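TRAP-T family transporter, DctP (Periplasmic binding) subunit (Sulfitobacter sp. NAS-14.1, PDB 4PF8) probably captures sugar acids such as beta-D-galacturonate in the periplasm and delivers them to the membrane components of a TRAP transporter. Local coordinates at residues 29-34 and 188-193; 68-73 and 89-94. All blocks are in the same frame, centred on the assembly; numbering follows the deposited sequence.

Contact 1: 29-34 and 188-193. With GTR (beta-D-galactopyranuronic acid), chain D.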
loop_
_atom_site.group_PDB
_atom_site.type_symbol
_atom_site.label_atom_id
_atom_site.label_comp_id
_atom_site.label_asym_id
_atom_site.label_seq_id
_atom_site.Cartn_x
_atom_site.Cartn_y
_atom_site.Cartn_z
ATOM N N TRP A 29 -4.669 0.500 13.780
ATOM C CA TRP A 29 -3.422 1.102 13.297
ATOM C C TRP A 29 -3.607 1.743 11.933
ATOM O O TRP A 29 -4.166 1.141 11.027
ATOM C CB TRP A 29 -2.349 0.036 13.168
ATOM C CG TRP A 29 -0.981 0.526 12.739
ATOM C CD1 TRP A 29 0.032 0.942 13.546
ATOM C CD2 TRP A 29 -0.501 0.649 11.395
ATOM N NE1 TRP A 29 1.130 1.316 12.793
ATOM C CE2 TRP A 29 0.827 1.129 11.468
ATOM C CE3 TRP A 29 -1.042 0.352 10.143
ATOM C CZ2 TRP A 29 1.608 1.345 10.324
ATOM C CZ3 TRP A 29 -0.267 0.564 9.008
ATOM C CH2 TRP A 29 1.044 1.044 9.111
ATOM N N ASN A 30 -3.106 2.963 11.804
ATOM C CA ASN A 30 -3.064 3.671 10.528
ATOM C C ASN A 30 -1.720 4.365 10.444
ATOM O O ASN A 30 -1.302 5.018 11.391
ATOM C CB ASN A 30 -4.173 4.707 10.525
ATOM C CG ASN A 30 -4.304 5.467 9.204
ATOM O OD1 ASN A 30 -3.864 5.024 8.140
ATOM N ND2 ASN A 30 -4.976 6.576 9.266
ATOM N N ILE A 31 -1.062 4.259 9.288
ATOM C CA ILE A 31 0.196 4.943 9.053
ATOM C C ILE A 31 0.017 6.413 8.659
ATOM O O ILE A 31 0.936 7.211 8.783
ATOM C CB ILE A 31 1.009 4.199 7.974
ATOM C CG1 ILE A 31 2.503 4.499 8.072
ATOM C CG2 ILE A 31 0.474 4.498 6.574
ATOM C CD1 ILE A 31 3.335 3.558 7.182
ATOM N N HIS A 32 -1.174 6.759 8.175
ATOM C CA HIS A 32 -1.393 8.061 7.555
ATOM C C HIS A 32 -1.802 9.179 8.472
ATOM O O HIS A 32 -2.220 8.941 9.607
ATOM C CB HIS A 32 -2.439 7.894 6.479
ATOM C CG HIS A 32 -1.947 7.112 5.321
ATOM N ND1 HIS A 32 -0.985 7.599 4.462
ATOM C CD2 HIS A 32 -2.246 5.870 4.898
ATOM C CE1 HIS A 32 -0.734 6.687 3.538
ATOM N NE2 HIS A 32 -1.474 5.626 3.792
ATOM N N VAL A 33 -1.657 10.415 7.990
ATOM C CA VAL A 33 -2.172 11.575 8.692
ATOM C C VAL A 33 -3.680 11.463 8.874
ATOM O O VAL A 33 -4.331 10.718 8.155
ATOM C CB VAL A 33 -1.809 12.880 7.971
ATOM C CG1 VAL A 33 -0.277 13.007 7.895
ATOM C CG2 VAL A 33 -2.454 12.927 6.586
ATOM N N GLU A 34 -4.226 12.187 9.852
ATOM C CA GLU A 34 -5.639 12.079 10.165
ATOM C C GLU A 34 -6.518 12.426 8.968
ATOM O O GLU A 34 -7.553 11.783 8.753
ATOM C CB GLU A 34 -5.996 12.984 11.357
ATOM C CG GLU A 34 -7.409 12.767 11.868
ATOM C CD GLU A 34 -7.670 13.410 13.223
ATOM O OE1 GLU A 34 -6.739 14.013 13.799
ATOM O OE2 GLU A 34 -8.820 13.313 13.702
HETATM N N MSE A 188 13.363 1.553 4.109
HETATM C CA MSE A 188 13.251 2.497 5.218
HETATM C C MSE A 188 11.780 2.671 5.571
HETATM O O MSE A 188 10.918 2.783 4.695
HETATM C CB MSE A 188 13.832 3.857 4.822
HETATM C CG MSE A 188 13.808 4.911 5.913
HETATM SE SE MSE A 188 14.519 6.600 5.204
HETATM C CE MSE A 188 15.804 5.837 4.116
ATOM N N ALA A 189 11.488 2.706 6.867
ATOM C CA ALA A 189 10.139 3.025 7.319
ATOM C C ALA A 189 9.617 4.340 6.754
ATOM O O ALA A 189 10.352 5.330 6.625
ATOM C CB ALA A 189 10.102 3.050 8.851
ATOM N N PHE A 190 8.330 4.359 6.426
ATOM C CA PHE A 190 7.684 5.507 5.782
ATOM C C PHE A 190 7.893 6.816 6.546
ATOM O O PHE A 190 8.133 7.845 5.943
ATOM C CB PHE A 190 6.189 5.201 5.629
ATOM C CG PHE A 190 5.415 6.152 4.758
ATOM C CD1 PHE A 190 5.814 6.446 3.471
ATOM C CD2 PHE A 190 4.229 6.656 5.212
ATOM C CE1 PHE A 190 5.063 7.286 2.681
ATOM C CE2 PHE A 190 3.436 7.471 4.402
ATOM C CZ PHE A 190 3.872 7.784 3.134
ATOM N N ALA A 191 7.812 6.778 7.876
ATOM C CA ALA A 191 7.876 7.982 8.681
ATOM C C ALA A 191 9.246 8.658 8.614
ATOM O O ALA A 191 9.342 9.846 8.922
ATOM C CB ALA A 191 7.527 7.649 10.142
ATOM N N GLU A 192 10.292 7.938 8.196
ATOM C CA GLU A 192 11.645 8.488 8.166
ATOM C C GLU A 192 11.999 9.098 6.812
ATOM O O GLU A 192 13.034 9.753 6.652
ATOM C CB GLU A 192 12.643 7.391 8.552
ATOM C CG GLU A 192 12.261 6.672 9.858
ATOM C CD GLU A 192 12.024 7.606 11.031
ATOM O OE1 GLU A 192 10.923 7.575 11.622
ATOM O OE2 GLU A 192 12.931 8.384 11.387
ATOM N N VAL A 193 11.133 8.915 5.831
ATOM C CA VAL A 193 11.478 9.312 4.469
ATOM C C VAL A 193 11.646 10.837 4.326
ATOM O O VAL A 193 12.573 11.304 3.666
ATOM C CB VAL A 193 10.433 8.796 3.476
ATOM C CG1 VAL A 193 10.721 9.299 2.066
ATOM C CG2 VAL A 193 10.383 7.246 3.506
HETATM C C1 GTR D . 1.619 4.282 1.059
HETATM C C2 GTR D . 0.821 3.240 1.770
HETATM C C3 GTR D . 1.378 3.124 3.178
HETATM C C4 GTR D . 2.847 2.726 3.159
HETATM C C5 GTR D . 3.561 3.791 2.332
HETATM C C6 GTR D . 5.034 3.437 2.167
HETATM O O1 GTR D . 1.175 4.399 -0.329
HETATM O O2 GTR D . -0.556 3.700 1.824
HETATM O O3 GTR D . 0.658 2.046 3.815
HETATM O O4 GTR D . 2.951 1.445 2.515
HETATM O O5 GTR D . 2.968 3.930 1.025
HETATM O O6A GTR D . 5.560 3.800 1.081
HETATM O O6B GTR D . 5.654 2.953 3.142
#
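An apolar contact at the wall of the ligand pocket joins Ile31 and His32, in the loop between strand 26-29 and helix 37-52, to Phe190, in the loop between strand 184-187 and helix 193-198. The bound beta-D-galactopyranuronic acid touches both loops. The branched chain of Ile31 reaches two ways: CD1 rests 3.6 Å from CB of Phe190, while CG2 lies near ligand O3 and over the rim of one face of the His32 ring. His32 CE1 meets Phe190 CE2 obliquely and more loosely, at 4.3 Å. With CG anti to the backbone N (chi1 -169°), the phenyl ring is carried under the sugar, and ligand C5 sits 3.6 Å above the centre of its plane, a CH-pi arrangement that suits an aromatic residue. Phe190 CD1 comes 3.4 Å from ligand C6, the carboxylate carbon.

His32 supplies one of the polar contacts, Arg146 and Arg167 being among the others: its NE2 donates to ligand O2 at 2.9 Å (146°), the acceptor lying in the imidazole plane at its edge. Tyr36 stacks on the imidazole. The chemistry is consistent with a division in which carbon surfaces seat the sugar ring and a directed N-H recognises one hydroxyl.

Contact 2: 68-73 and 89-94. With GTR (beta-D-galactopyranuronic acid), chain D.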
loop_
_atom_site.group_PDB
_atom_site.type_symbol
_atom_site.label_atom_id
_atom_site.label_comp_id
_atom_site.label_asym_id
_atom_site.label_seq_id
_atom_site.Cartn_x
_atom_site.Cartn_y
_atom_site.Cartn_z
ATOM N N GLY A 68 3.435 2.035 15.643
ATOM C CA GLY A 68 4.541 1.274 15.084
ATOM C C GLY A 68 4.752 1.470 13.595
ATOM O O GLY A 68 3.870 1.941 12.896
ATOM N N SER A 69 5.930 1.090 13.122
ATOM C CA SER A 69 6.181 0.949 11.708
ATOM C C SER A 69 5.304 -0.154 11.137
ATOM O O SER A 69 4.766 -0.994 11.858
ATOM C CB SER A 69 7.648 0.618 11.455
ATOM O OG SER A 69 7.916 -0.717 11.823
ATOM N N GLN A 70 5.154 -0.175 9.829
ATOM C CA GLN A 70 4.204 -1.076 9.246
ATOM C C GLN A 70 4.539 -2.567 9.451
ATOM O O GLN A 70 3.650 -3.345 9.794
ATOM C CB GLN A 70 3.936 -0.725 7.763
ATOM C CG GLN A 70 2.828 -1.567 7.176
ATOM C CD GLN A 70 1.998 -0.872 6.095
ATOM O OE1 GLN A 70 0.829 -1.202 5.911
ATOM N NE2 GLN A 70 2.581 0.081 5.400
ATOM N N PRO A 71 5.794 -2.982 9.228
ATOM C CA PRO A 71 6.102 -4.405 9.462
ATOM C C PRO A 71 5.812 -4.804 10.921
ATOM O O PRO A 71 5.299 -5.902 11.169
ATOM C CB PRO A 71 7.588 -4.514 9.126
ATOM C CG PRO A 71 7.850 -3.342 8.185
ATOM C CD PRO A 71 6.942 -2.241 8.662
ATOM N N ASP A 72 6.122 -3.914 11.857
ATOM C CA ASP A 72 5.919 -4.216 13.280
ATOM C C ASP A 72 4.429 -4.212 13.609
ATOM O O ASP A 72 3.989 -5.010 14.413
ATOM C CB ASP A 72 6.639 -3.213 14.162
ATOM C CG ASP A 72 8.154 -3.344 14.092
ATOM O OD1 ASP A 72 8.672 -4.445 13.769
ATOM O OD2 ASP A 72 8.820 -2.323 14.370
ATOM N N ALA A 73 3.652 -3.346 12.963
ATOM C CA ALA A 73 2.207 -3.320 13.202
ATOM C C ALA A 73 1.537 -4.595 12.705
ATOM O O ALA A 73 0.618 -5.121 13.329
ATOM C CB ALA A 73 1.584 -2.083 12.566
ATOM N N LEU A 89 -0.399 -4.120 1.275
ATOM C CA LEU A 89 0.093 -5.465 1.059
ATOM C C LEU A 89 1.600 -5.498 0.732
ATOM O O LEU A 89 2.217 -6.565 0.745
ATOM C CB LEU A 89 -0.732 -6.144 -0.014
ATOM C CG LEU A 89 -1.989 -6.816 0.510
ATOM C CD1 LEU A 89 -2.920 -5.857 1.184
ATOM C CD2 LEU A 89 -2.720 -7.557 -0.625
ATOM N N GLY A 90 2.209 -4.344 0.483
ATOM C CA GLY A 90 3.619 -4.299 0.147
ATOM C C GLY A 90 4.489 -4.934 1.228
ATOM O O GLY A 90 5.210 -5.894 0.996
ATOM N N PRO A 91 4.426 -4.400 2.454
ATOM C CA PRO A 91 5.236 -4.953 3.545
ATOM C C PRO A 91 4.706 -6.281 4.091
ATOM O O PRO A 91 5.377 -6.954 4.877
ATOM C CB PRO A 91 5.161 -3.868 4.630
ATOM C CG PRO A 91 4.667 -2.619 3.926
ATOM C CD PRO A 91 3.799 -3.115 2.806
HETATM N N MSE A 92 3.503 -6.641 3.688
HETATM C CA MSE A 92 2.872 -7.880 4.126
HETATM C C MSE A 92 3.539 -9.109 3.500
HETATM O O MSE A 92 3.357 -10.221 3.976
HETATM C CB MSE A 92 1.396 -7.841 3.760
HETATM C CG MSE A 92 0.608 -9.028 4.199
HETATM SE SE MSE A 92 0.270 -8.916 6.067
HETATM C CE MSE A 92 -1.089 -7.529 6.135
ATOM N N GLY A 93 4.321 -8.922 2.445
ATOM C CA GLY A 93 5.013 -10.041 1.821
ATOM C C GLY A 93 5.911 -10.875 2.741
ATOM O O GLY A 93 6.133 -12.060 2.500
ATOM N N GLN A 94 6.443 -10.287 3.806
ATOM C CA GLN A 94 7.275 -11.068 4.726
ATOM C C GLN A 94 6.466 -12.037 5.608
ATOM O O GLN A 94 6.831 -13.202 5.764
ATOM C CB GLN A 94 8.137 -10.140 5.589
ATOM C CG GLN A 94 9.187 -10.870 6.406
ATOM C CD GLN A 94 10.327 -9.965 6.847
ATOM O OE1 GLN A 94 10.531 -8.883 6.291
ATOM N NE2 GLN A 94 11.085 -10.413 7.847
HETATM C C1 GTR D . 1.619 4.282 1.059
HETATM C C2 GTR D . 0.821 3.240 1.770
HETATM C C3 GTR D . 1.378 3.124 3.178
HETATM C C4 GTR D . 2.847 2.726 3.159
HETATM C C5 GTR D . 3.561 3.791 2.332
HETATM C C6 GTR D . 5.034 3.437 2.167
HETATM O O1 GTR D . 1.175 4.399 -0.329
HETATM O O2 GTR D . -0.556 3.700 1.824
HETATM O O3 GTR D . 0.658 2.046 3.815
HETATM O O4 GTR D . 2.951 1.445 2.515
HETATM O O5 GTR D . 2.968 3.930 1.025
HETATM O O6A GTR D . 5.560 3.800 1.081
HETATM O O6B GTR D . 5.654 2.953 3.142
#
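Residues 70-73 begin helix 70-79, with Ser69 at its N-cap position, and the backbone bond from Ala73 N to Ser69 O (2.8 Å) closes the first turn. Facing it is the short, weakly bonded helix 89-92, which follows directly on strand 84-88. The backbones come nearest at Pro71 and Pro91, whose CA atoms are 6.0 Å apart.

Between the segments the meeting is van der Waals packing, a proline ring against an amide and the methylene before it. The CB of Pro91 is directed at the helix start, and its CG lies 3.7 Å from NE2 of Gln70, with CD and CG of the same glutamine slightly farther off. The compact proline ring thus crosses the Gln70 chain at a slant, meeting its CG, CD and NE2. Pro71 adds a looser touch at the margin, CG to Pro91 CB at 4.5 Å. Beyond the pair, Met169 packs on Pro91, and Phe87 and Trp29 pack on Gln70.

Gln70 leaves the helix with CG anti to its backbone N and bends at chi2 (148°), which brings the amide up to the sugar. NE2 donates to ligand O3 at 3.2 Å with an angle of 158°, and ligand O4 is equally near. The other end of the amide is held as well, because OE1 accepts from the backbone N of Ser88, itself a pocket residue.

A glutamine suits this place because its amide both gives and receives: the bond at OE1 distinguishes oxygen from nitrogen and leaves NE2 facing the ligand. With proline carbon beside it, the chemistry implies an amide set in position by the protein, its N-H presented to O3, with O4 close by.

From the N terminus, strand 26-29 runs into residues 29-34; segment 68-73 then starts helix 70-79, and the chain passes through strand 84-88 to 89-94. Contact 2 therefore closes a short loop, with 15 residues between its segments, while contact 1 closes one of 153 residues at 188-193. The short loop lies wholly within the long one, so the contacts nest rather than cross. Contact 2 ties the start of helix 70-79 to the turn after strand 84-88 of the five-stranded sheet; contact 1 reaches from that sheet to the loop after strand 184-187, in a separate two-stranded sheet. A probable hydrogen bond from Trp29 NE1 to Gly68 O joins them, with Trp29 against Ala73 and Ile31 near Gln70.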